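Local coordinates for uncharacterized protein (PDB 4QB7), which probably serves as a component of the tip of fimbriae, the cell-surface filaments that mediate adhesion and biofilm formation, at residues A172-K177 against T259-D264; N277-A282 against K316-K321; L287-D292 against K310-P315; T326-I331 against E341-G346. All blocks are in the same frame, centred on the assembly; numbering follows the deposited sequence.

Four contacts tie the C-terminal part of this fimbrillin-like chain together. From the N terminus, strand 159-178 comes first; contact 1 closes an 81-residue loop by setting 259-264 against it. The chain then enters contact 2, whose partner segments 277-282 and 316-321 close a loop that holds all of contact 3, the hairpin of strands 286-296 and 301-313. Contact 4, the hairpin of strands 323-331 and 338-346, follows in series. No two loops cross. Contacts 1 and 4 share a sheet, since strand 323-331 lies beside strand 159-178, while contact 3 packs on contact 1 through Leu-287 and Ile-289 and on contact 4 through Ile-289, and contact 2 meets contact 4 at Thr-318.

Contact 1 of 4, residues A172-K177 against T259-D264; sequences ANIKVK and TALFSD. With SO4 (sulfate ion), chain B.
Residues 172-177 and 259-264 form an antiparallel beta pairing in the mixed sheet of this fimbrillin-like fold, regular at one end and held by a side chain at the other. Val-176 and Thr-259 are a hydrogen-bonded pair, with 2.9 Å from Val-176 N to Thr-259 O and a matching return bond; Lys-175 and Ala-260 follow as a non-hydrogen-bonded pair. Beyond Ala-260 the second segment leaves strand geometry, though Leu-261 N still reaches Ile-174 O at 2.8 Å. Asn-173 takes over from there: its OD1 accepts the N-H of Phe-262 at 3.1 Å, 28° off the carbonyl plane, and more weakly that of Leu-261. The Phe-262 ring slides past this amide, their planes 20° apart, and lays one face under the backbone around Ile-174 N. Its other neighbours include Phe-234, met edge-to-face. On the buried side Leu-261 CD1 touches both Ile-174 CG2 and Val-176 CG2, while strand 323-331 flanks residues 172-177 through backbone bonds. At the far end Lys-177, its chain extended, gives NZ to O4 of a sulfate at 2.9 Å, an ion probably from the crystallisation liquor and also bound by Ala-258 N.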
# COMPACT_ATOMS: atom_id res chain seq x y z
N ALA A 172 -3.59 -7.91 0.36
CA ALA A 172 -4.54 -8.12 -0.75
C ALA A 172 -5.82 -8.80 -0.28
O ALA A 172 -6.89 -8.50 -0.81
CB ALA A 172 -3.88 -8.96 -1.83
N ASN A 173 -5.71 -9.72 0.69
CA ASN A 173 -6.84 -10.43 1.26
C ASN A 173 -6.46 -11.24 2.47
O ASN A 173 -5.29 -11.49 2.73
CB ASN A 173 -7.49 -11.36 0.23
CG ASN A 173 -8.99 -11.23 0.18
OD1 ASN A 173 -9.66 -11.29 1.20
ND2 ASN A 173 -9.53 -10.99 -0.99
N ILE A 174 -7.47 -11.62 3.23
CA ILE A 174 -7.45 -12.53 4.37
C ILE A 174 -8.59 -13.50 4.06
O ILE A 174 -9.74 -13.08 3.94
CB ILE A 174 -7.51 -11.86 5.75
CG1 ILE A 174 -6.34 -10.89 5.91
CG2 ILE A 174 -7.48 -12.94 6.83
CD1 ILE A 174 -6.42 -9.94 7.02
N LYS A 175 -8.22 -14.76 3.75
CA LYS A 175 -9.11 -15.84 3.37
C LYS A 175 -9.21 -16.86 4.51
O LYS A 175 -8.20 -17.13 5.16
CB LYS A 175 -8.57 -16.51 2.10
CG LYS A 175 -8.65 -15.69 0.82
CD LYS A 175 -8.25 -16.55 -0.34
CE LYS A 175 -8.37 -15.87 -1.68
NZ LYS A 175 -7.49 -16.54 -2.68
N VAL A 176 -10.41 -17.43 4.78
CA VAL A 176 -10.60 -18.40 5.88
C VAL A 176 -11.26 -19.69 5.40
O VAL A 176 -12.12 -19.65 4.53
CB VAL A 176 -11.41 -17.80 7.06
CG1 VAL A 176 -11.30 -18.69 8.29
CG2 VAL A 176 -10.96 -16.38 7.41
N LYS A 177 -10.89 -20.84 6.00
CA LYS A 177 -11.55 -22.12 5.71
C LYS A 177 -11.41 -23.08 6.89
O LYS A 177 -10.39 -23.03 7.58
CB LYS A 177 -10.98 -22.78 4.44
CG LYS A 177 -9.48 -23.02 4.49
CD LYS A 177 -9.00 -23.90 3.39
CE LYS A 177 -7.49 -23.90 3.41
NZ LYS A 177 -6.94 -24.55 2.20
N THR A 259 -12.35 -18.82 1.71
CA THR A 259 -13.24 -17.71 1.38
C THR A 259 -12.64 -16.37 1.81
O THR A 259 -12.25 -16.22 2.95
CB THR A 259 -14.60 -17.98 2.02
OG1 THR A 259 -15.10 -19.19 1.43
CG2 THR A 259 -15.58 -16.82 1.84
N ALA A 260 -12.61 -15.40 0.88
CA ALA A 260 -12.08 -14.05 1.11
C ALA A 260 -12.92 -13.22 2.11
O ALA A 260 -14.16 -13.28 2.08
CB ALA A 260 -12.01 -13.32 -0.21
N LEU A 261 -12.24 -12.40 2.94
CA LEU A 261 -12.90 -11.50 3.89
C LEU A 261 -12.97 -10.05 3.35
O LEU A 261 -13.79 -9.25 3.82
CB LEU A 261 -12.23 -11.51 5.28
CG LEU A 261 -12.13 -12.85 6.02
CD1 LEU A 261 -11.39 -12.66 7.31
CD2 LEU A 261 -13.50 -13.50 6.27
N PHE A 262 -12.14 -9.73 2.35
CA PHE A 262 -12.10 -8.43 1.66
C PHE A 262 -12.79 -8.56 0.33
O PHE A 262 -12.69 -9.62 -0.30
CB PHE A 262 -10.66 -7.93 1.41
CG PHE A 262 -9.69 -7.78 2.57
CD1 PHE A 262 -10.11 -7.95 3.88
CD2 PHE A 262 -8.37 -7.41 2.34
CE1 PHE A 262 -9.22 -7.79 4.95
CE2 PHE A 262 -7.47 -7.28 3.40
CZ PHE A 262 -7.90 -7.48 4.70
N SER A 263 -13.39 -7.46 -0.17
CA SER A 263 -14.00 -7.49 -1.49
C SER A 263 -12.89 -7.47 -2.55
O SER A 263 -11.75 -7.13 -2.22
CB SER A 263 -14.99 -6.35 -1.66
OG SER A 263 -14.32 -5.13 -1.95
N ASP A 264 -13.21 -7.85 -3.79
CA ASP A 264 -12.28 -7.89 -4.93
C ASP A 264 -11.54 -6.58 -5.17
O ASP A 264 -10.39 -6.60 -5.61
CB ASP A 264 -13.02 -8.26 -6.23
CG ASP A 264 -13.31 -9.74 -6.42
OD1 ASP A 264 -12.70 -10.58 -5.70
OD2 ASP A 264 -14.13 -10.07 -7.32
S SO4 B . -6.82 -21.98 -0.66
O1 SO4 B . -7.18 -22.53 -1.96
O2 SO4 B . -5.43 -22.31 -0.31
O3 SO4 B . -6.97 -20.52 -0.72
O4 SO4 B . -7.74 -22.58 0.30
O HOH W 1 -12.05 -11.57 -3.17
O HOH W 2 -13.92 -21.06 2.98

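Contact 2 of 4, residues N277-A282 against K316-K321; sequences NGTTNA and KNTFKK
Thr-279 and Thr-318 join two loops of the fimbrillin-like fold: residues 277-282, which lead into strand 286-296, and residues 316-321, which lead into strand 323-331. Neither segment has regular secondary structure, yet two backbone bonds join them, both made by Thr-279: its N donates to Thr-318 O at 2.8 Å, and Thr-279 O accepts from Asn-317 N at 2.7 Å. Thr-279 also supplies the side chain worth tracing. Its CB stands 3.8 Å from Thr-318 O, and from there the two branches part. The methyl CG2 closes on the same oxygen and on the methyl of Thr-318, the two threonines lying side by side and pointing the same way. OG1 is set between the backbone N and the carbonyl carbon (chi1 55°), which brings it to the backbone of 316-321 to accept Thr-318 N at 3.2 Å with a fairly straight N-H...O angle of 166°; a weak bond to Pro-315 O gives the hydroxyl a further partner. One residue thus engages its neighbour loop through N, O and OG1. The hydroxyl of Thr-318 is turned to other partners, Asp-342 and Tyr-327, linking these loops to the hairpin of strands 323-331 and 338-346. Gly-278 lies along the backbone of Asn-317 and Thr-318. At the outer end the Lys-316 side chain starts by lying against the chain before Ala-282: its CB comes within 3.6 Å of Ala-282 N.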
# COMPACT_ATOMS: atom_id res chain seq x y z
N ASN A 277 12.43 -6.66 3.85
CA ASN A 277 12.66 -7.82 4.69
C ASN A 277 11.46 -8.31 5.51
O ASN A 277 11.42 -9.48 5.87
CB ASN A 277 13.80 -7.53 5.65
CG ASN A 277 15.13 -7.48 4.98
OD1 ASN A 277 15.37 -8.11 3.93
ND2 ASN A 277 16.03 -6.76 5.59
N GLY A 278 10.54 -7.41 5.84
CA GLY A 278 9.38 -7.74 6.64
C GLY A 278 9.65 -7.95 8.12
O GLY A 278 10.77 -7.74 8.62
N THR A 279 8.62 -8.41 8.85
CA THR A 279 8.71 -8.65 10.29
C THR A 279 9.85 -9.59 10.63
O THR A 279 10.11 -10.57 9.91
CB THR A 279 7.40 -9.18 10.82
OG1 THR A 279 7.05 -10.33 10.06
CG2 THR A 279 6.30 -8.13 10.76
N THR A 280 10.55 -9.28 11.74
CA THR A 280 11.70 -10.00 12.25
C THR A 280 11.27 -11.39 12.74
O THR A 280 11.95 -12.38 12.43
CB THR A 280 12.40 -9.18 13.35
OG1 THR A 280 12.78 -7.89 12.82
CG2 THR A 280 13.63 -9.86 13.90
N ASN A 281 10.15 -11.47 13.49
CA ASN A 281 9.66 -12.70 14.08
C ASN A 281 8.20 -12.94 13.86
O ASN A 281 7.43 -12.00 13.70
CB ASN A 281 9.89 -12.68 15.60
CG ASN A 281 11.28 -12.29 16.05
OD1 ASN A 281 11.45 -11.29 16.77
ND2 ASN A 281 12.29 -13.05 15.65
N ALA A 282 7.81 -14.21 13.92
CA ALA A 282 6.42 -14.62 13.88
C ALA A 282 5.73 -14.05 15.10
O ALA A 282 6.28 -14.09 16.19
CB ALA A 282 6.32 -16.14 13.87
N LYS A 316 6.83 -14.68 10.19
CA LYS A 316 7.95 -13.77 10.03
C LYS A 316 8.08 -13.42 8.56
O LYS A 316 7.50 -14.11 7.72
CB LYS A 316 9.27 -14.34 10.61
CG LYS A 316 9.83 -15.59 9.93
CD LYS A 316 11.25 -15.83 10.41
CE LYS A 316 11.94 -17.03 9.78
NZ LYS A 316 13.42 -17.01 10.04
N ASN A 317 8.84 -12.34 8.27
CA ASN A 317 9.13 -11.85 6.92
C ASN A 317 7.80 -11.50 6.19
O ASN A 317 7.61 -11.81 5.02
CB ASN A 317 10.01 -12.87 6.14
CG ASN A 317 11.30 -13.24 6.87
OD1 ASN A 317 12.00 -12.39 7.45
ND2 ASN A 317 11.62 -14.53 6.89
N THR A 318 6.90 -10.84 6.92
CA THR A 318 5.61 -10.38 6.40
C THR A 318 5.57 -8.85 6.49
O THR A 318 6.37 -8.26 7.23
CB THR A 318 4.43 -11.08 7.09
OG1 THR A 318 3.30 -11.03 6.22
CG2 THR A 318 4.08 -10.48 8.43
N PHE A 319 4.62 -8.23 5.77
CA PHE A 319 4.46 -6.79 5.60
C PHE A 319 5.73 -6.26 4.87
O PHE A 319 6.32 -5.24 5.25
CB PHE A 319 4.16 -6.08 6.93
CG PHE A 319 2.70 -5.93 7.31
CD1 PHE A 319 1.85 -7.03 7.35
CD2 PHE A 319 2.21 -4.70 7.75
CE1 PHE A 319 0.52 -6.90 7.81
CE2 PHE A 319 0.88 -4.58 8.21
CZ PHE A 319 0.04 -5.68 8.22
N LYS A 320 6.15 -6.99 3.81
CA LYS A 320 7.32 -6.67 2.98
C LYS A 320 7.01 -5.55 1.98
O LYS A 320 5.97 -5.58 1.32
CB LYS A 320 7.78 -7.91 2.19
CG LYS A 320 8.44 -9.01 2.98
CD LYS A 320 8.70 -10.23 2.10
CE LYS A 320 10.06 -10.80 2.39
NZ LYS A 320 10.20 -12.20 1.91
N LYS A 321 7.94 -4.60 1.84
CA LYS A 321 7.84 -3.51 0.86
C LYS A 321 7.71 -4.08 -0.55
O LYS A 321 8.45 -5.00 -0.91
CB LYS A 321 9.08 -2.62 0.95
CG LYS A 321 9.04 -1.37 0.14
CD LYS A 321 10.25 -0.49 0.47
CE LYS A 321 10.50 0.60 -0.55
NZ LYS A 321 10.84 0.04 -1.87

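Contact 3 of 4, residues L287-D292 against K310-P315; sequences LKINYD and KEVSLP. With SO4 (sulfate ion), chain K; SO4 (sulfate ion), chain J.
The beta hairpin of strands 286-296 and 301-313, part of an antiparallel sheet in the fimbrillin-like fold, is zipped here by Leu-287 against Val-312 and Ile-289 against Lys-310. Both are hydrogen-bonded pairs, four bonds in all; the 2.7 Å one from Leu-287 N to Val-312 O is almost straight, 175° at the hydrogen. Between them Lys-288 and Glu-311 form the non-hydrogen-bonded pair, and their side chains run alongside each other on the opposite face from the leucine. Bends in the lysine at chi2 (-63°) and chi4 (82°) lay CE alongside Glu-311 CG, at 4.0 Å, while NZ turns to a salt bridge with Glu-228.

The other face is largely apolar. Leu-287 and Leu-314 cross at about a right angle, CG to CD2 at 3.9 Å, and the CG2 methyls of Ile-289 and Val-312 meet at 4.0 Å. Ile-338 of strand 338-346 packs on both Ile-289 and Val-312, placing this face against the neighbouring sheet. Lys-310 covers Ile-289 CG2 with its CB and CG, and its NZ hydrogen-bonds Ile-336 O. Two sulfates, probably from the crystallisation liquor, mark the end near 290-291: Asn-290 ND2 donates to O3 of one at 2.7 Å, and Tyr-291 OH gives its proton to O4 of the other, 2.7 Å away at the ring edge and in its plane.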
# COMPACT_ATOMS: atom_id res chain seq x y z
N LEU A 287 -3.34 -11.10 14.17
CA LEU A 287 -4.75 -10.86 13.87
C LEU A 287 -5.59 -11.31 15.07
O LEU A 287 -5.21 -12.24 15.76
CB LEU A 287 -5.20 -11.62 12.60
CG LEU A 287 -4.55 -11.30 11.26
CD1 LEU A 287 -5.07 -12.24 10.20
CD2 LEU A 287 -4.81 -9.87 10.83
N LYS A 288 -6.72 -10.64 15.33
CA LYS A 288 -7.71 -11.00 16.36
C LYS A 288 -8.99 -11.28 15.58
O LYS A 288 -9.51 -10.38 14.91
CB LYS A 288 -7.89 -9.89 17.42
CG LYS A 288 -6.64 -9.58 18.27
CD LYS A 288 -6.18 -10.76 19.11
CE LYS A 288 -5.17 -10.36 20.15
NZ LYS A 288 -5.84 -9.81 21.34
N ILE A 289 -9.43 -12.54 15.54
CA ILE A 289 -10.59 -12.93 14.73
C ILE A 289 -11.76 -13.36 15.61
O ILE A 289 -11.57 -13.89 16.72
CB ILE A 289 -10.18 -14.02 13.71
CG1 ILE A 289 -11.23 -14.16 12.58
CG2 ILE A 289 -9.83 -15.35 14.39
CD1 ILE A 289 -10.82 -14.99 11.36
N ASN A 290 -12.99 -13.08 15.10
CA ASN A 290 -14.28 -13.43 15.71
C ASN A 290 -15.06 -14.28 14.73
O ASN A 290 -15.16 -13.91 13.56
CB ASN A 290 -15.08 -12.16 16.04
CG ASN A 290 -14.49 -11.26 17.08
OD1 ASN A 290 -13.36 -11.42 17.53
ND2 ASN A 290 -15.29 -10.31 17.52
N TYR A 291 -15.57 -15.41 15.15
CA TYR A 291 -16.31 -16.30 14.24
C TYR A 291 -17.31 -17.13 15.02
O TYR A 291 -17.16 -17.35 16.23
CB TYR A 291 -15.38 -17.19 13.38
CG TYR A 291 -14.43 -18.07 14.17
CD1 TYR A 291 -13.24 -17.56 14.68
CD2 TYR A 291 -14.70 -19.43 14.36
CE1 TYR A 291 -12.35 -18.37 15.38
CE2 TYR A 291 -13.82 -20.25 15.07
CZ TYR A 291 -12.64 -19.71 15.58
OH TYR A 291 -11.75 -20.49 16.27
N ASP A 292 -18.37 -17.56 14.31
CA ASP A 292 -19.49 -18.36 14.83
C ASP A 292 -19.56 -19.67 14.10
O ASP A 292 -19.49 -19.68 12.87
CB ASP A 292 -20.80 -17.57 14.64
CG ASP A 292 -20.86 -16.26 15.41
OD1 ASP A 292 -20.20 -16.15 16.46
OD2 ASP A 292 -21.61 -15.35 14.97
N LYS A 310 -9.88 -14.12 19.22
CA LYS A 310 -8.96 -15.25 19.03
C LYS A 310 -7.71 -14.75 18.28
O LYS A 310 -7.78 -14.22 17.17
CB LYS A 310 -9.68 -16.42 18.31
CG LYS A 310 -8.80 -17.53 17.75
CD LYS A 310 -8.00 -18.28 18.81
CE LYS A 310 -7.75 -19.72 18.45
NZ LYS A 310 -9.02 -20.52 18.45
N GLU A 311 -6.57 -14.89 18.93
CA GLU A 311 -5.26 -14.47 18.46
C GLU A 311 -4.75 -15.42 17.39
O GLU A 311 -4.83 -16.65 17.54
CB GLU A 311 -4.31 -14.43 19.64
CG GLU A 311 -3.06 -13.64 19.38
CD GLU A 311 -2.10 -13.67 20.54
OE1 GLU A 311 -1.27 -14.61 20.59
OE2 GLU A 311 -2.15 -12.74 21.38
N VAL A 312 -4.24 -14.84 16.31
CA VAL A 312 -3.66 -15.53 15.17
C VAL A 312 -2.35 -14.81 14.85
O VAL A 312 -2.40 -13.65 14.45
CB VAL A 312 -4.64 -15.57 13.96
CG1 VAL A 312 -3.99 -16.17 12.73
CG2 VAL A 312 -5.91 -16.31 14.30
N SER A 313 -1.20 -15.45 15.07
CA SER A 313 0.10 -14.84 14.79
C SER A 313 0.40 -14.88 13.31
O SER A 313 0.20 -15.91 12.67
CB SER A 313 1.22 -15.55 15.55
OG SER A 313 1.29 -15.16 16.91
N LEU A 314 0.87 -13.74 12.75
CA LEU A 314 1.28 -13.67 11.36
C LEU A 314 2.74 -14.12 11.27
O LEU A 314 3.51 -13.90 12.22
CB LEU A 314 1.07 -12.27 10.76
CG LEU A 314 -0.38 -11.80 10.71
CD1 LEU A 314 -0.47 -10.36 10.26
CD2 LEU A 314 -1.24 -12.74 9.87
N PRO A 315 3.13 -14.82 10.17
CA PRO A 315 4.51 -15.36 10.12
C PRO A 315 5.58 -14.29 10.01
O PRO A 315 5.27 -13.12 9.78
CB PRO A 315 4.50 -16.27 8.88
CG PRO A 315 3.36 -15.81 8.06
CD PRO A 315 2.34 -15.23 8.99
S SO4 K . -18.54 -9.76 16.37
O1 SO4 K . -19.11 -11.04 16.16
O2 SO4 K . -18.38 -9.58 17.79
O3 SO4 K . -17.25 -9.77 15.74
O4 SO4 K . -19.41 -8.71 15.78
S SO4 J . -12.16 -24.14 16.78
O1 SO4 J . -12.82 -25.06 15.86
O2 SO4 J . -12.19 -24.74 18.12
O3 SO4 J . -10.77 -23.89 16.35
O4 SO4 J . -12.86 -22.88 16.82

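Contact 4 of 4, residues T326-I331 against E341-G346; sequences TYVLTI and EDNMEG
Glu-341, Val-328 and Asn-343 bury the most surface in this contact, the antiparallel pairing of the hairpin formed by strands 323-331 and 338-346. All three project from the same face. Glu-341 opposes Val-328 in a hydrogen-bonded pair, with 2.9 Å from Val-328 N to Glu-341 O and a bond back from Glu-341 N. Their side chains lie alongside each other, pointing the same way: the carboxylate oxygen OE2 of Glu-341 rests 3.9 Å from Val-328 CG1. The same OE2 takes a proton from a water, which also donates to Val-328 O and accepts from Thr-330 OG1, so the water links the carboxylate to strand 323-331. Asn-343 reaches the valine from its other methyl, crossing at a slant to put OD1 3.3 Å from CG2. With CG anti to the carbonyl carbon (chi1 -61°), OD1 is the amide atom turned to the valine, while the asparagine backbone pairs with Thr-326 in both directions.

On the reverse face Tyr-327 and Asp-342 stand side by side, ring and carboxylate planes 51° apart, with CE1 3.6 Å from the carboxylate carbon CG. Besides Thr-318, the outside partner of both polar ends, Asp-342 is bound at OD1 by His-325 ND1. Strand 323-331 has strand 159-178 on its other edge, bonded from Tyr-327 and Leu-329 to Asn-173, Lys-175 and Lys-177, which places strand 338-346 beyond it in the same mixed sheet, while Leu-329 packs against Ile-289 of the hairpin of strands 286-296 and 301-313.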
# COMPACT_ATOMS: atom_id res chain seq x y z
N THR A 326 -1.41 -12.27 0.85
CA THR A 326 -2.73 -12.90 1.05
C THR A 326 -2.54 -13.91 2.14
O THR A 326 -1.76 -14.85 1.97
CB THR A 326 -3.31 -13.57 -0.22
OG1 THR A 326 -3.42 -12.63 -1.29
CG2 THR A 326 -4.65 -14.26 0.06
N TYR A 327 -3.23 -13.72 3.27
CA TYR A 327 -3.13 -14.69 4.36
C TYR A 327 -4.26 -15.69 4.26
O TYR A 327 -5.42 -15.29 4.14
CB TYR A 327 -3.17 -14.01 5.73
CG TYR A 327 -2.09 -12.98 5.95
CD1 TYR A 327 -0.75 -13.35 6.03
CD2 TYR A 327 -2.42 -11.64 6.17
CE1 TYR A 327 0.25 -12.39 6.23
CE2 TYR A 327 -1.43 -10.68 6.39
CZ TYR A 327 -0.09 -11.06 6.41
OH TYR A 327 0.89 -10.13 6.65
N VAL A 328 -3.92 -16.98 4.27
CA VAL A 328 -4.93 -18.03 4.26
C VAL A 328 -4.91 -18.67 5.64
O VAL A 328 -3.89 -19.22 6.05
CB VAL A 328 -4.76 -19.04 3.11
CG1 VAL A 328 -5.84 -20.12 3.15
CG2 VAL A 328 -4.74 -18.32 1.76
N LEU A 329 -6.04 -18.54 6.36
CA LEU A 329 -6.26 -19.06 7.72
C LEU A 329 -7.09 -20.33 7.70
O LEU A 329 -8.20 -20.34 7.16
CB LEU A 329 -7.03 -18.02 8.57
CG LEU A 329 -6.32 -16.84 9.20
CD1 LEU A 329 -5.47 -16.05 8.18
CD2 LEU A 329 -7.33 -15.95 9.83
N THR A 330 -6.53 -21.41 8.30
CA THR A 330 -7.21 -22.69 8.40
C THR A 330 -7.63 -22.88 9.85
O THR A 330 -6.78 -22.98 10.73
CB THR A 330 -6.35 -23.86 7.87
OG1 THR A 330 -6.02 -23.62 6.50
CG2 THR A 330 -7.08 -25.19 7.96
N ILE A 331 -8.94 -22.91 10.09
CA ILE A 331 -9.46 -23.14 11.43
C ILE A 331 -9.50 -24.65 11.64
O ILE A 331 -10.18 -25.35 10.90
CB ILE A 331 -10.84 -22.47 11.63
CG1 ILE A 331 -10.77 -20.95 11.28
CG2 ILE A 331 -11.31 -22.72 13.05
CD1 ILE A 331 -12.07 -20.25 11.32
N GLU A 341 -0.98 -19.23 6.27
CA GLU A 341 -0.12 -19.30 5.09
C GLU A 341 -0.02 -17.90 4.54
O GLU A 341 -1.05 -17.28 4.25
CB GLU A 341 -0.65 -20.25 3.99
CG GLU A 341 -0.93 -21.69 4.38
CD GLU A 341 -1.64 -22.46 3.28
OE1 GLU A 341 -0.97 -22.80 2.28
OE2 GLU A 341 -2.87 -22.67 3.40
N ASP A 342 1.19 -17.40 4.39
CA ASP A 342 1.43 -16.09 3.81
C ASP A 342 1.74 -16.30 2.33
O ASP A 342 2.84 -16.72 1.98
CB ASP A 342 2.59 -15.38 4.55
CG ASP A 342 2.84 -13.93 4.24
OD1 ASP A 342 2.22 -13.40 3.29
OD2 ASP A 342 3.66 -13.31 4.94
N ASN A 343 0.75 -16.08 1.48
CA ASN A 343 0.96 -16.21 0.05
C ASN A 343 1.40 -14.87 -0.49
O ASN A 343 0.65 -13.89 -0.37
CB ASN A 343 -0.29 -16.73 -0.64
CG ASN A 343 -0.71 -18.09 -0.16
OD1 ASN A 343 -1.88 -18.35 0.07
ND2 ASN A 343 0.22 -19.01 0.00
N MSE A 344 2.63 -14.79 -1.01
CA MSE A 344 3.16 -13.50 -1.48
C MSE A 344 3.29 -13.41 -3.00
O MSE A 344 3.54 -14.40 -3.67
CB MSE A 344 4.53 -13.22 -0.83
CG MSE A 344 4.54 -13.39 0.68
SE MSE A 344 6.35 -13.40 1.22
CE MSE A 344 6.23 -14.10 2.83
N GLU A 345 3.14 -12.21 -3.52
CA GLU A 345 3.26 -11.82 -4.93
C GLU A 345 4.03 -10.54 -5.01
O GLU A 345 3.95 -9.71 -4.10
CB GLU A 345 1.89 -11.56 -5.54
CG GLU A 345 1.36 -12.58 -6.52
CD GLU A 345 -0.01 -12.19 -7.03
OE1 GLU A 345 -1.01 -12.50 -6.33
OE2 GLU A 345 -0.09 -11.50 -8.07
N GLY A 346 4.72 -10.34 -6.11
CA GLY A 346 5.38 -9.08 -6.38
C GLY A 346 4.28 -8.08 -6.67
O GLY A 346 3.31 -8.40 -7.37
O HOH W 3 -1.07 -12.15 -2.95
O HOH W 4 -3.87 -22.26 6.07